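Local coordinates for lipid II:glycine glycyltransferase (Staphylococcus aureus, PDB 6SNR), which probably adds the first glycine of the pentaglycine interpeptide bridge to the lysine of lipid II, using glycyl-tRNA as donor, at residues 239-253 with 277-291. Sequence-based numbering, arbitrary orientation.
Sequences IAKVNQELNELHAEI and AQNKIAKNEDLKRDL
With CG anti to the backbone N (chi1 -176°) and the rest of its chain extended, Lys288 reaches across to Asn243, and its NZ gives a 2.8 Å hydrogen bond to Asn243 OD1, 17° out of the carbonyl plane. Ile281, its CG1 lying beside its own backbone N, carries CD1 in among Leu246, Leu249, His250 and Ile253 as a knob. This CD1 sits over the centre of the His250 ring, 3.8 Å from the centroid, a CH-pi contact, and touches Ile253 CD1 at 3.6 Å. From the other helix, Leu249 drops between Ala277, Lys280, Ile281 and Asn284, its CB 3.6 Å from Ile281 CG1. Asn284 is a polar knob among Val242, Glu245, Leu246 and Leu249: its CB packs on Leu246 CD2 at 3.6 Å, while its ND2 turns back to Lys280 O in a weak bond. Val242 fills the next hole, among Asn284, Leu287, Lys288 and Leu291, and Ile239 CG1 lies 3.5 Å from Leu291 CB. Near the other end, a water joins Glu252 OE1 to Lys280 NZ. The segment axes come within 9.6 Å at 162°: knobs-into-holes packing of an antiparallel two-helix coiled coil, inserted between strands 226-233 and 302-312 as an arm projecting from the globular body, as in S. aureus FemA.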
loop_
_atom_site.group_PDB
_atom_site.type_symbol
_atom_site.label_atom_id
_atom_site.label_comp_id
_atom_site.label_asym_id
_atom_site.label_seq_id
_atom_site.Cartn_x
_atom_site.Cartn_y
_atom_site.Cartn_z
ATOM N N ILE A 239 26.927 12.788 10.263
ATOM C CA ILE A 239 28.158 13.468 10.743
ATOM C C ILE A 239 28.160 14.947 10.307
ATOM O O ILE A 239 28.430 15.847 11.101
ATOM C CB ILE A 239 29.447 12.711 10.301
ATOM C CG1 ILE A 239 29.522 11.354 11.038
ATOM C CG2 ILE A 239 30.697 13.590 10.530
ATOM C CD1 ILE A 239 30.544 10.340 10.552
ATOM N N ALA A 240 27.807 15.225 9.054
ATOM C CA ALA A 240 27.660 16.612 8.619
ATOM C C ALA A 240 26.637 17.384 9.427
ATOM O O ALA A 240 26.862 18.549 9.755
ATOM C CB ALA A 240 27.315 16.661 7.129
ATOM N N LYS A 241 25.496 16.754 9.733
ATOM C CA LYS A 241 24.483 17.354 10.570
ATOM C C LYS A 241 25.083 17.653 11.972
ATOM O O LYS A 241 24.798 18.693 12.524
ATOM C CB LYS A 241 23.271 16.418 10.686
ATOM C CG LYS A 241 22.121 16.858 11.584
ATOM C CD LYS A 241 20.914 15.902 11.525
ATOM C CE LYS A 241 21.267 14.463 11.942
ATOM N NZ LYS A 241 20.177 13.711 12.639
ATOM N N VAL A 242 25.862 16.721 12.527
ATOM C CA VAL A 242 26.427 16.917 13.874
ATOM C C VAL A 242 27.412 18.086 13.846
ATOM O O VAL A 242 27.381 18.925 14.723
ATOM C CB VAL A 242 27.070 15.628 14.427
ATOM C CG1 VAL A 242 27.855 15.917 15.724
ATOM C CG2 VAL A 242 26.011 14.576 14.681
ATOM N N ASN A 243 28.233 18.166 12.812
ATOM C CA ASN A 243 29.198 19.260 12.681
ATOM C C ASN A 243 28.501 20.610 12.647
ATOM O O ASN A 243 28.961 21.588 13.253
ATOM C CB ASN A 243 30.066 19.070 11.441
ATOM C CG ASN A 243 31.083 17.970 11.607
ATOM O OD1 ASN A 243 31.457 17.636 12.730
ATOM N ND2 ASN A 243 31.527 17.374 10.496
ATOM N N GLN A 244 27.379 20.671 11.933
ATOM C CA GLN A 244 26.602 21.899 11.883
ATOM C C GLN A 244 26.029 22.233 13.253
ATOM O O GLN A 244 26.081 23.382 13.658
ATOM C CB GLN A 244 25.489 21.835 10.804
ATOM C CG GLN A 244 24.502 23.004 10.832
ATOM C CD GLN A 244 25.047 24.280 10.205
ATOM O OE1 GLN A 244 25.218 24.356 8.991
ATOM N NE2 GLN A 244 25.301 25.295 11.030
ATOM N N GLU A 245 25.501 21.238 13.965
ATOM C CA GLU A 245 24.958 21.434 15.320
ATOM C C GLU A 245 26.064 21.930 16.244
ATOM O O GLU A 245 25.827 22.841 17.040
ATOM C CB GLU A 245 24.306 20.153 15.884
ATOM C CG GLU A 245 22.947 19.811 15.252
ATOM C CD GLU A 245 22.328 18.500 15.747
ATOM O OE1 GLU A 245 22.653 18.055 16.868
ATOM O OE2 GLU A 245 21.485 17.908 15.013
ATOM N N LEU A 246 27.263 21.365 16.119
ATOM C CA LEU A 246 28.406 21.837 16.943
ATOM C C LEU A 246 28.713 23.303 16.663
ATOM O O LEU A 246 28.962 24.075 17.576
ATOM C CB LEU A 246 29.649 21.007 16.694
ATOM C CG LEU A 246 29.576 19.571 17.231
ATOM C CD1 LEU A 246 30.695 18.719 16.656
ATOM C CD2 LEU A 246 29.574 19.576 18.762
ATOM N N ASN A 247 28.674 23.695 15.398
ATOM C CA ASN A 247 28.901 25.109 15.063
ATOM C C ASN A 247 27.839 25.993 15.671
ATOM O O ASN A 247 28.159 27.035 16.248
ATOM C CB ASN A 247 29.000 25.321 13.549
ATOM C CG ASN A 247 30.177 24.582 12.937
ATOM O OD1 ASN A 247 31.168 24.296 13.608
ATOM N ND2 ASN A 247 30.075 24.271 11.647
ATOM N N GLU A 248 26.576 25.572 15.581
ATOM C CA GLU A 248 25.478 26.356 16.139
ATOM C C GLU A 248 25.595 26.460 17.677
ATOM O O GLU A 248 25.308 27.509 18.248
ATOM C CB GLU A 248 24.126 25.764 15.722
ATOM C CG GLU A 248 23.855 25.913 14.224
ATOM C CD GLU A 248 22.625 25.175 13.730
ATOM O OE1 GLU A 248 22.049 24.337 14.463
ATOM O OE2 GLU A 248 22.260 25.400 12.556
ATOM N N LEU A 249 26.035 25.382 18.341
ATOM C CA LEU A 249 26.144 25.406 19.804
ATOM C C LEU A 249 27.281 26.349 20.256
ATOM O O LEU A 249 27.137 27.075 21.242
ATOM C CB LEU A 249 26.373 23.984 20.344
ATOM C CG LEU A 249 25.106 23.128 20.325
ATOM C CD1 LEU A 249 25.476 21.652 20.356
ATOM C CD2 LEU A 249 24.209 23.476 21.495
ATOM N N HIS A 250 28.380 26.350 19.531
ATOM C CA HIS A 250 29.462 27.276 19.849
ATOM C C HIS A 250 29.001 28.712 19.639
ATOM O O HIS A 250 29.339 29.587 20.414
ATOM C CB HIS A 250 30.708 26.955 19.031
ATOM C CG HIS A 250 31.509 25.824 19.589
ATOM N ND1 HIS A 250 32.183 25.917 20.784
ATOM C CD2 HIS A 250 31.753 24.579 19.115
ATOM C CE1 HIS A 250 32.812 24.782 21.020
ATOM N NE2 HIS A 250 32.549 23.941 20.037
ATOM N N ALA A 251 28.173 28.938 18.624
ATOM C CA ALA A 251 27.638 30.293 18.395
ATOM C C ALA A 251 26.647 30.738 19.480
ATOM O O ALA A 251 26.640 31.920 19.841
ATOM C CB ALA A 251 27.021 30.414 17.006
ATOM N N GLU A 252 25.816 29.815 19.990
ATOM C CA GLU A 252 24.971 30.098 21.144
ATOM C C GLU A 252 25.830 30.514 22.334
ATOM O O GLU A 252 25.497 31.458 23.045
ATOM C CB GLU A 252 24.132 28.876 21.555
ATOM C CG GLU A 252 22.976 28.496 20.644
ATOM C CD GLU A 252 22.363 27.151 21.043
ATOM O OE1 GLU A 252 22.371 26.827 22.259
ATOM O OE2 GLU A 252 21.887 26.405 20.145
ATOM N N ILE A 253 26.913 29.769 22.576
ATOM C CA ILE A 253 27.764 30.045 23.715
ATOM C C ILE A 253 28.377 31.438 23.563
ATOM O O ILE A 253 28.407 32.200 24.531
ATOM C CB ILE A 253 28.842 28.976 23.914
ATOM C CG1 ILE A 253 28.184 27.706 24.430
ATOM C CG2 ILE A 253 29.863 29.420 24.950
ATOM C CD1 ILE A 253 29.053 26.454 24.432
ATOM N N ALA A 277 24.750 24.107 26.885
ATOM C CA ALA A 277 25.295 23.969 25.565
ATOM C C ALA A 277 26.642 23.187 25.539
ATOM O O ALA A 277 26.895 22.395 24.662
ATOM C CB ALA A 277 25.445 25.330 24.910
ATOM N N GLN A 278 27.475 23.407 26.543
ATOM C CA GLN A 278 28.719 22.641 26.686
ATOM C C GLN A 278 28.425 21.128 26.793
ATOM O O GLN A 278 29.127 20.303 26.213
ATOM C CB GLN A 278 29.487 23.051 27.944
ATOM C CG GLN A 278 30.127 24.437 27.868
ATOM C CD GLN A 278 30.702 24.983 29.196
ATOM O OE1 GLN A 278 30.575 24.390 30.307
ATOM N NE2 GLN A 278 31.366 26.115 29.080
ATOM N N ASN A 279 27.446 20.801 27.620
ATOM C CA ASN A 279 27.003 19.391 27.772
ATOM C C ASN A 279 26.545 18.800 26.438
ATOM O O ASN A 279 26.928 17.683 26.083
ATOM C CB ASN A 279 25.921 19.267 28.840
ATOM C CG ASN A 279 26.441 19.543 30.256
ATOM O OD1 ASN A 279 27.655 19.455 30.528
ATOM N ND2 ASN A 279 25.532 19.881 31.165
ATOM N N LYS A 280 25.750 19.568 25.690
ATOM C CA LYS A 280 25.326 19.130 24.382
ATOM C C LYS A 280 26.482 18.953 23.411
ATOM O O LYS A 280 26.503 18.005 22.636
ATOM C CB LYS A 280 24.244 20.030 23.791
ATOM C CG LYS A 280 22.951 20.090 24.582
ATOM C CD LYS A 280 21.944 20.982 23.845
ATOM C CE LYS A 280 20.778 21.399 24.712
ATOM N NZ LYS A 280 19.860 22.262 23.914
ATOM N N ILE A 281 27.479 19.834 23.469
ATOM C CA ILE A 281 28.633 19.711 22.629
ATOM C C ILE A 281 29.389 18.382 22.902
ATOM O O ILE A 281 29.781 17.650 21.981
ATOM C CB ILE A 281 29.565 20.934 22.855
ATOM C CG1 ILE A 281 28.951 22.136 22.112
ATOM C CG2 ILE A 281 30.943 20.634 22.310
ATOM C CD1 ILE A 281 29.596 23.490 22.406
ATOM N N ALA A 282 29.614 18.109 24.181
ATOM C CA ALA A 282 30.319 16.869 24.555
ATOM C C ALA A 282 29.566 15.645 24.014
ATOM O O ALA A 282 30.188 14.726 23.493
ATOM C CB ALA A 282 30.469 16.782 26.041
ATOM N N LYS A 283 28.241 15.642 24.156
ATOM C CA LYS A 283 27.405 14.532 23.696
ATOM C C LYS A 283 27.454 14.388 22.189
ATOM O O LYS A 283 27.507 13.286 21.648
ATOM C CB LYS A 283 25.964 14.715 24.155
ATOM C CG LYS A 283 25.769 14.442 25.642
ATOM C CD LYS A 283 24.317 14.627 26.055
ATOM C CE LYS A 283 24.093 14.212 27.490
ATOM N NZ LYS A 283 23.712 12.774 27.524
ATOM N N ASN A 284 27.396 15.513 21.499
ATOM C CA ASN A 284 27.526 15.483 20.044
ATOM C C ASN A 284 28.847 14.940 19.572
ATOM O O ASN A 284 28.947 14.188 18.583
ATOM C CB ASN A 284 27.260 16.876 19.469
ATOM C CG ASN A 284 25.786 17.103 19.203
ATOM O OD1 ASN A 284 25.226 16.432 18.347
ATOM N ND2 ASN A 284 25.161 18.030 19.914
ATOM N N GLU A 285 29.922 15.267 20.310
ATOM C CA GLU A 285 31.204 14.705 19.936
ATOM C C GLU A 285 31.274 13.166 20.104
ATOM O O GLU A 285 31.873 12.470 19.286
ATOM C CB GLU A 285 32.363 15.461 20.637
ATOM C CG GLU A 285 33.715 15.091 20.020
ATOM C CD GLU A 285 34.076 15.841 18.739
ATOM O OE1 GLU A 285 33.288 16.700 18.283
ATOM O OE2 GLU A 285 35.147 15.540 18.153
ATOM N N ASP A 286 30.658 12.661 21.161
ATOM C CA ASP A 286 30.572 11.248 21.415
ATOM C C ASP A 286 29.786 10.592 20.262
ATOM O O ASP A 286 30.174 9.534 19.762
ATOM C CB ASP A 286 29.833 10.948 22.713
ATOM C CG ASP A 286 30.630 11.303 23.967
ATOM O OD1 ASP A 286 31.862 11.434 23.905
ATOM O OD2 ASP A 286 29.976 11.403 25.016
ATOM N N LEU A 287 28.712 11.240 19.842
ATOM C CA LEU A 287 27.901 10.697 18.721
ATOM C C LEU A 287 28.703 10.662 17.426
ATOM O O LEU A 287 28.604 9.723 16.650
ATOM C CB LEU A 287 26.636 11.528 18.514
ATOM C CG LEU A 287 25.713 11.180 17.337
ATOM C CD1 LEU A 287 25.285 9.738 17.479
ATOM C CD2 LEU A 287 24.529 12.127 17.360
ATOM N N LYS A 288 29.504 11.689 17.186
ATOM C CA LYS A 288 30.332 11.759 15.996
ATOM C C LYS A 288 31.260 10.545 15.958
ATOM O O LYS A 288 31.373 9.863 14.936
ATOM C CB LYS A 288 31.129 13.057 15.965
ATOM C CG LYS A 288 31.943 13.258 14.720
ATOM C CD LYS A 288 32.306 14.736 14.548
ATOM C CE LYS A 288 33.461 14.890 13.566
ATOM N NZ LYS A 288 33.853 16.311 13.430
ATOM N N ARG A 289 31.854 10.205 17.103
ATOM C CA ARG A 289 32.693 9.001 17.190
ATOM C C ARG A 289 31.920 7.719 16.817
ATOM O O ARG A 289 32.442 6.853 16.129
ATOM C CB ARG A 289 33.292 8.799 18.600
ATOM C CG ARG A 289 34.284 9.866 19.059
ATOM C CD ARG A 289 35.599 9.823 18.298
ATOM N NE ARG A 289 35.552 10.608 17.060
ATOM C CZ ARG A 289 35.586 11.940 17.004
ATOM N NH1 ARG A 289 35.655 12.667 18.118
ATOM N NH2 ARG A 289 35.521 12.564 15.817
ATOM N N ASP A 290 30.707 7.604 17.331
ATOM C CA ASP A 290 29.883 6.398 17.118
ATOM C C ASP A 290 29.514 6.291 15.629
ATOM O O ASP A 290 29.584 5.192 15.044
ATOM C CB ASP A 290 28.621 6.427 17.989
ATOM C CG ASP A 290 28.900 6.431 19.489
ATOM O OD1 ASP A 290 30.011 6.079 19.928
ATOM O OD2 ASP A 290 27.944 6.719 20.244
ATOM N N LEU A 291 29.191 7.433 15.024
ATOM C CA LEU A 291 28.869 7.502 13.571
ATOM C C LEU A 291 30.073 7.199 12.694
ATOM O O LEU A 291 29.937 6.597 11.624
ATOM C CB LEU A 291 28.288 8.857 13.189
ATOM C CG LEU A 291 26.894 9.107 13.742
ATOM C CD1 LEU A 291 26.549 10.573 13.660
ATOM C CD2 LEU A 291 25.878 8.239 12.993
HETATM O O HOH W 1 21.893 24.506 24.118
#